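Local coordinates for Lactamase_B domain-containing protein (Bacillus lehensis G1, PDB 7EV5) that probably acts as a zinc-dependent hydrolase of the metallo-beta-lactamase fold, related to both B3 beta-lactamases and glyoxalase II, at residues A55-I60 with R98-A103; R81-L84 with A88-G91. All blocks are in the same frame, centred on the assembly; numbering follows the deposited sequence.

Interaction 1 of 2, residues A55-I60 with R98-A103. With ZN (zinc ion), chain C; ZN (zinc ion), chain B.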
ATOM      1  N   ALA A  55       0.113   1.183   7.689  1.00  8.36           N
ATOM      2  CA  ALA A  55      -0.755   0.442   8.594  1.00 10.28           C
ATOM      3  C   ALA A  55      -1.955   1.243   9.072  1.00 10.51           C
ATOM      4  O   ALA A  55      -2.543   0.911  10.108  1.00 11.07           O
ATOM      5  CB  ALA A  55       0.026  -0.138   9.772  1.00 10.71           C
ATOM      6  N   HIS A  56      -2.354   2.273   8.334  1.00  8.43           N
ATOM      7  CA  HIS A  56      -3.642   2.887   8.631  1.00  8.96           C
ATOM      8  C   HIS A  56      -4.748   1.846   8.516  1.00  9.43           C
ATOM      9  O   HIS A  56      -4.684   0.920   7.699  1.00  9.72           O
ATOM     10  CB  HIS A  56      -3.930   4.042   7.670  1.00  9.07           C
ATOM     11  CG  HIS A  56      -3.271   5.321   8.060  1.00  9.84           C
ATOM     12  ND1 HIS A  56      -2.938   6.289   7.140  1.00  9.80           N
ATOM     13  CD2 HIS A  56      -2.888   5.799   9.266  1.00 12.47           C
ATOM     14  CE1 HIS A  56      -2.385   7.314   7.760  1.00  9.24           C
ATOM     15  NE2 HIS A  56      -2.336   7.040   9.049  1.00 11.50           N
ATOM     16  N   PHE A  57      -5.781   2.023   9.347  1.00  9.07           N
ATOM     17  CA  PHE A  57      -6.846   1.024   9.466  1.00  9.97           C
ATOM     18  C   PHE A  57      -7.464   0.660   8.115  1.00  9.55           C
ATOM     19  O   PHE A  57      -7.871  -0.490   7.902  1.00 10.89           O
ATOM     20  CB  PHE A  57      -7.931   1.529  10.429  1.00 11.35           C
ATOM     21  CG  PHE A  57      -8.787   2.631   9.850  1.00 10.68           C
ATOM     22  CD1 PHE A  57     -10.014   2.348   9.246  1.00 12.74           C
ATOM     23  CD2 PHE A  57      -8.355   3.950   9.891  1.00 12.44           C
ATOM     24  CE1 PHE A  57     -10.787   3.364   8.707  1.00 14.60           C
ATOM     25  CE2 PHE A  57      -9.124   4.973   9.350  1.00 13.59           C
ATOM     26  CZ  PHE A  57     -10.343   4.679   8.753  1.00 14.09           C
ATOM     27  N   ASP A  58      -7.589   1.629   7.205  1.00  8.41           N
ATOM     28  CA  ASP A  58      -8.269   1.387   5.941  1.00  9.55           C
ATOM     29  C   ASP A  58      -7.440   0.548   4.983  1.00 10.89           C
ATOM     30  O   ASP A  58      -7.941   0.162   3.924  1.00 10.16           O
ATOM     31  CB  ASP A  58      -8.709   2.715   5.299  1.00 10.12           C
ATOM     32  CG  ASP A  58      -7.546   3.659   5.024  1.00  8.82           C
ATOM     33  OD1 ASP A  58      -6.822   4.003   5.988  1.00 12.33           O
ATOM     34  OD2 ASP A  58      -7.398   4.066   3.844  1.00 10.05           O
ATOM     35  N   HIS A  59      -6.195   0.244   5.341  1.00  8.89           N
ATOM     36  CA  HIS A  59      -5.333  -0.610   4.540  1.00  8.01           C
ATOM     37  C   HIS A  59      -5.115  -1.988   5.142  1.00  8.58           C
ATOM     38  O   HIS A  59      -4.448  -2.817   4.507  1.00  8.71           O
ATOM     39  CB  HIS A  59      -3.982   0.088   4.292  1.00  9.78           C
ATOM     40  CG  HIS A  59      -4.127   1.374   3.540  1.00  8.62           C
ATOM     41  ND1 HIS A  59      -3.704   1.545   2.237  1.00  8.18           N
ATOM     42  CD2 HIS A  59      -4.719   2.535   3.899  1.00  9.18           C
ATOM     43  CE1 HIS A  59      -4.022   2.765   1.833  1.00  8.53           C
ATOM     44  NE2 HIS A  59      -4.652   3.381   2.819  1.00  7.89           N
ATOM     45  N   ILE A  60      -5.664  -2.272   6.329  1.00  9.35           N
ATOM     46  CA  ILE A  60      -5.301  -3.468   7.086  1.00  9.40           C
ATOM     47  C   ILE A  60      -6.492  -4.284   7.560  1.00 13.01           C
ATOM     48  O   ILE A  60      -6.294  -5.332   8.182  1.00 11.70           O
ATOM     49  CB  ILE A  60      -4.383  -3.156   8.283  1.00  8.50           C
ATOM     50  CG1 ILE A  60      -5.184  -2.385   9.342  1.00 10.71           C
ATOM     51  CG2 ILE A  60      -3.135  -2.409   7.817  1.00 11.40           C
ATOM     52  CD1 ILE A  60      -4.473  -2.239  10.669  1.00 12.40           C
ATOM     53  N   ARG A  98     -14.545   3.320  16.064  1.00 17.10           N
ATOM     54  CA  ARG A  98     -14.555   1.893  16.327  1.00 14.73           C
ATOM     55  C   ARG A  98     -13.152   1.365  16.086  1.00 16.62           C
ATOM     56  O   ARG A  98     -12.432   1.881  15.222  1.00 14.54           O
ATOM     57  CB  ARG A  98     -15.515   1.155  15.381  1.00 16.98           C
ATOM     58  CG  ARG A  98     -16.841   1.864  15.144  1.00 19.54           C
ATOM     59  CD  ARG A  98     -17.756   1.008  14.294  1.00 20.76           C
ATOM     60  NE  ARG A  98     -19.024   1.667  14.004  1.00 27.47           N
ATOM     61  CZ  ARG A  98     -20.073   1.659  14.817  1.00 22.95           C
ATOM     62  NH1 ARG A  98     -19.998   1.037  15.989  1.00 24.21           N
ATOM     63  NH2 ARG A  98     -21.195   2.277  14.466  1.00 29.10           N
ATOM     64  N   PRO A  99     -12.734   0.341  16.831  1.00 13.86           N
ATOM     65  CA  PRO A  99     -11.369  -0.177  16.688  1.00 15.03           C
ATOM     66  C   PRO A  99     -11.268  -1.201  15.571  1.00 15.66           C
ATOM     67  O   PRO A  99     -12.121  -2.075  15.407  1.00 17.53           O
ATOM     68  CB  PRO A  99     -11.118  -0.846  18.046  1.00 20.02           C
ATOM     69  CG  PRO A  99     -12.481  -1.322  18.473  1.00 17.36           C
ATOM     70  CD  PRO A  99     -13.459  -0.293  17.947  1.00 18.39           C
ATOM     71  N   ILE A 100     -10.204  -1.061  14.779  1.00 15.12           N
ATOM     72  CA  ILE A 100      -9.842  -2.015  13.739  1.00 13.74           C
ATOM     73  C   ILE A 100      -8.403  -2.417  14.002  1.00 15.27           C
ATOM     74  O   ILE A 100      -7.548  -1.552  14.218  1.00 16.87           O
ATOM     75  CB  ILE A 100      -9.996  -1.396  12.339  1.00 15.48           C
ATOM     76  CG1 ILE A 100     -11.479  -1.115  12.073  1.00 14.43           C
ATOM     77  CG2 ILE A 100      -9.425  -2.327  11.275  1.00 19.40           C
ATOM     78  CD1 ILE A 100     -11.752  -0.293  10.853  1.00 21.46           C
ATOM     79  N   THR A 101      -8.142  -3.724  14.035  1.00 15.96           N
ATOM     80  CA  THR A 101      -6.834  -4.234  14.418  1.00 16.29           C
ATOM     81  C   THR A 101      -6.591  -5.577  13.748  1.00 18.17           C
ATOM     82  O   THR A 101      -7.525  -6.258  13.308  1.00 20.48           O
ATOM     83  CB  THR A 101      -6.758  -4.505  15.924  1.00 17.72           C
ATOM     84  OG1 THR A 101      -7.818  -5.396  16.287  1.00 20.51           O
ATOM     85  CG2 THR A 101      -6.849  -3.222  16.750  1.00 22.83           C
ATOM     86  N   THR A 102      -5.319  -5.961  13.693  1.00 15.16           N
ATOM     87  CA  THR A 102      -4.961  -7.357  13.499  1.00 14.94           C
ATOM     88  C   THR A 102      -4.801  -8.024  14.858  1.00 15.31           C
ATOM     89  O   THR A 102      -4.749  -7.368  15.903  1.00 17.77           O
ATOM     90  CB  THR A 102      -3.662  -7.499  12.698  1.00 12.09           C
ATOM     91  OG1 THR A 102      -2.571  -7.006  13.483  1.00 14.05           O
ATOM     92  CG2 THR A 102      -3.742  -6.743  11.377  1.00 14.41           C
ATOM     93  N   ALA A 103      -4.729  -9.354  14.835  1.00 14.96           N
ATOM     94  CA  ALA A 103      -4.541 -10.135  16.048  1.00 14.65           C
ATOM     95  C   ALA A 103      -3.092 -10.555  16.260  1.00 19.53           C
ATOM     96  O   ALA A 103      -2.762 -11.098  17.321  1.00 19.50           O
ATOM     97  CB  ALA A 103      -5.441 -11.374  16.028  1.00 18.11           C
TER
HETATM   98 ZN    ZN C 302      -5.575   5.215   2.921  1.00 11.60          ZN
HETATM   99 ZN    ZN B 301      -3.247   6.237   5.047  1.00 11.09          ZN
HETATM  100  O   HOH W   1      -5.121   5.838   4.768  1.00 11.56           O
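Phe-57 meets Ile-100 where the zinc-binding loop of the metallo-beta-lactamase fold, which carries the His-x-His-x-Asp-His motif from His-54 to His-59, lies against the 98-103 segment. Methyl CD1 of Ile-100 approaches Phe-57 CD1 obliquely at 3.5 Å, and no hydrogen bond joins the two segments. With CG between the backbone N and carbonyl carbon (chi1 73°), the flat phenyl of Phe-57 is buried between Ile-100 and Ser-92, Leu-95 and Thr-96 of helix 92-96; branched, aliphatic Ile-100 covers its flank from a partly exposed position. Further along, methyl CG2 of Thr-102 rests 4.3 Å from Ile-60 O, while OG1 of Thr-102 bonds to Lys-104 O.

The loop is pinned internally by His-59 N to His-56 O (2.9 Å). Its other side faces two zinc ions. One is bound by His-56 ND1 with His-54, His-131 and Asp-150; the other by Asp-58 OD2, His-59 NE2, Asp-150 and His-191. In the second shell, Asp-28 fixes the rotation of His-59 through ND1, and Thr-12 bonds to Asp-58 OD2. A water bridges the metals, 1.9 Å from the zinc of His-56, and donates a hydrogen bond to Asp-58 OD1 at 2.8 Å.

Interaction 2 of 2, residues R81-L84 with A88-G91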
ATOM      1  N   ARG A  81       5.195  -0.760  13.286  1.00 12.25           N
ATOM      2  CA  ARG A  81       4.985  -2.131  13.745  1.00 11.55           C
ATOM      3  C   ARG A  81       3.937  -2.234  14.847  1.00 12.09           C
ATOM      4  O   ARG A  81       3.233  -3.246  14.930  1.00 13.16           O
ATOM      5  CB  ARG A  81       6.315  -2.747  14.196  1.00 11.31           C
ATOM      6  CG  ARG A  81       6.939  -2.143  15.460  1.00 13.70           C
ATOM      7  CD  ARG A  81       8.228  -2.910  15.843  1.00 14.73           C
ATOM      8  NE  ARG A  81       8.993  -2.255  16.901  1.00 13.06           N
ATOM      9  CZ  ARG A  81       8.906  -2.546  18.194  1.00 24.59           C
ATOM     10  NH1 ARG A  81       8.062  -3.481  18.621  1.00 28.01           N
ATOM     11  NH2 ARG A  81       9.659  -1.882  19.062  1.00 26.27           N
ATOM     12  N   HIS A  82       3.810  -1.207  15.694  1.00 11.22           N
ATOM     13  CA  HIS A  82       2.800  -1.221  16.743  1.00 13.69           C
ATOM     14  C   HIS A  82       1.412  -0.860  16.238  1.00 13.34           C
ATOM     15  O   HIS A  82       0.440  -1.028  16.983  1.00 13.35           O
ATOM     16  CB  HIS A  82       3.157  -0.216  17.843  1.00 16.54           C
ATOM     17  CG  HIS A  82       4.448  -0.508  18.542  1.00 15.20           C
ATOM     18  ND1 HIS A  82       4.678  -1.689  19.216  1.00 24.88           N
ATOM     19  CD2 HIS A  82       5.577   0.226  18.669  1.00 19.92           C
ATOM     20  CE1 HIS A  82       5.895  -1.667  19.729  1.00 22.69           C
ATOM     21  NE2 HIS A  82       6.460  -0.516  19.414  1.00 25.17           N
ATOM     22  N   TRP A  83       1.292  -0.361  15.010  1.00 11.94           N
ATOM     23  CA  TRP A  83       0.013   0.175  14.560  1.00 11.47           C
ATOM     24  C   TRP A  83      -1.001  -0.908  14.223  1.00 12.31           C
ATOM     25  O   TRP A  83      -2.208  -0.658  14.303  1.00 12.40           O
ATOM     26  CB  TRP A  83       0.215   1.044  13.319  1.00 10.50           C
ATOM     27  CG  TRP A  83       0.859   2.363  13.596  1.00 12.51           C
ATOM     28  CD1 TRP A  83       1.675   2.687  14.641  1.00 12.75           C
ATOM     29  CD2 TRP A  83       0.748   3.533  12.794  1.00 11.03           C
ATOM     30  NE1 TRP A  83       2.078   4.001  14.541  1.00 12.22           N
ATOM     31  CE2 TRP A  83       1.511   4.548  13.419  1.00 10.43           C
ATOM     32  CE3 TRP A  83       0.064   3.828  11.619  1.00 11.73           C
ATOM     33  CZ2 TRP A  83       1.615   5.840  12.888  1.00 11.67           C
ATOM     34  CZ3 TRP A  83       0.166   5.113  11.096  1.00 12.10           C
ATOM     35  CH2 TRP A  83       0.940   6.100  11.736  1.00 12.65           C
ATOM     36  N   LEU A  84      -0.553  -2.102  13.825  1.00 11.19           N
ATOM     37  CA  LEU A  84      -1.492  -3.131  13.392  1.00 11.47           C
ATOM     38  C   LEU A  84      -2.452  -3.507  14.512  1.00 12.52           C
ATOM     39  O   LEU A  84      -3.652  -3.694  14.280  1.00 12.30           O
ATOM     40  CB  LEU A  84      -0.725  -4.373  12.938  1.00 11.20           C
ATOM     41  CG  LEU A  84       0.067  -4.228  11.639  1.00 11.35           C
ATOM     42  CD1 LEU A  84       0.777  -5.549  11.362  1.00 13.74           C
ATOM     43  CD2 LEU A  84      -0.807  -3.815  10.456  1.00 13.42           C
ATOM     44  N   ALA A  88      -5.686   2.848  18.688  1.00 14.15           N
ATOM     45  CA  ALA A  88      -5.385   4.236  19.020  1.00 14.17           C
ATOM     46  C   ALA A  88      -4.268   4.813  18.165  1.00 15.97           C
ATOM     47  O   ALA A  88      -4.097   6.037  18.133  1.00 19.68           O
ATOM     48  CB  ALA A  88      -5.007   4.363  20.495  1.00 16.41           C
ATOM     49  N   LEU A  89      -3.492   3.968  17.491  1.00 13.56           N
ATOM     50  CA  LEU A  89      -2.393   4.435  16.657  1.00 14.65           C
ATOM     51  C   LEU A  89      -2.717   4.405  15.172  1.00 11.65           C
ATOM     52  O   LEU A  89      -2.193   5.234  14.417  1.00 11.85           O
ATOM     53  CB  LEU A  89      -1.142   3.582  16.903  1.00 15.71           C
ATOM     54  CG  LEU A  89      -0.610   3.563  18.336  1.00 14.96           C
ATOM     55  CD1 LEU A  89       0.555   2.607  18.438  1.00 15.40           C
ATOM     56  CD2 LEU A  89      -0.182   4.959  18.756  1.00 19.61           C
ATOM     57  N   ASN A  90      -3.565   3.475  14.729  1.00 12.40           N
ATOM     58  CA  ASN A  90      -3.756   3.266  13.300  1.00 11.05           C
ATOM     59  C   ASN A  90      -4.876   4.102  12.701  1.00 11.06           C
ATOM     60  O   ASN A  90      -5.171   3.943  11.516  1.00 10.37           O
ATOM     61  CB  ASN A  90      -3.908   1.774  12.949  1.00  9.87           C
ATOM     62  CG  ASN A  90      -5.168   1.130  13.535  1.00 11.73           C
ATOM     63  OD1 ASN A  90      -6.210   1.776  13.687  1.00 10.97           O
ATOM     64  ND2 ASN A  90      -5.072  -0.160  13.845  1.00 12.15           N
ATOM     65  N   GLY A  91      -5.498   4.980  13.488  1.00 11.14           N
ATOM     66  CA  GLY A  91      -6.540   5.858  13.004  1.00 10.27           C
ATOM     67  C   GLY A  91      -7.967   5.358  13.175  1.00 12.58           C
ATOM     68  O   GLY A  91      -8.899   6.154  13.018  1.00 11.87           O
TER
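Apolar packing between Trp-83 and Leu-89 makes up much of this contact, in a short loop whose segments 81-84 and 88-91 pack together. Leu-89 CB sits over one face of the indole in a CH-pi contact, 4.0 Å from the centroid of the five-membered ring and 22° off its normal; its closest approach is 3.7 Å, to Trp-83 CD1. The two side chains cross at about a right angle. Leu-89 O lies over the same indole, 3.7 Å above the ring plane. The wide indole thus offers one face to both Leu-89 CB and Leu-89 O. Methyl CD1 of Leu-89 touches both Trp-83 CD1 and, at 3.9 Å, His-82 CB.

The polar part is a single hydrogen bond, from Asn-90 ND2 to Trp-83 O at 2.9 Å. It is bent at the hydrogen (142°), although the donor lies nearly on the line of the carbonyl bond. CG of Asn-90 sits between its backbone N and carbonyl carbon (chi1 65°), which turns the amide toward Trp-83 O; ND2 also gives a bond to Ile-100 O, and OD1 pairs with Ser-92 OG. A primary amide, with two N-H groups and an acceptor, can serve all three.

Trp-83 also packs on Ala-55 of the zinc-binding loop, which sets this contact beside the metal site. Both segments belong to the loop between strand 74-77 and helix 92-96, with Gly-91 at the N-cap of that helix, its positive phi easily adopted without a side chain.

Interactions 1 and 2 have centres about 7 Å apart and lie on the same side of the chain's centre. Along the sequence, 55-60 comes first, then 81-84 and 88-91, then 98-103, so the whole of interaction 2 falls between the two segments of interaction 1. They touch directly: Thr-102 N lies 2.9 Å from Leu-84 O, probably a hydrogen bond, and Ala-55 O packs on Asn-90 CB. Helix 92-96 connects 88-91 to 98-103, while strand 74-77 leads into 81-84. Segments 81-84, 88-91 and 98-103 pack against the metal-binding loop 55-60, and Trp-83, whose side chain comes within about 4 Å of that of His-56, brings interaction 2 close to the zinc site.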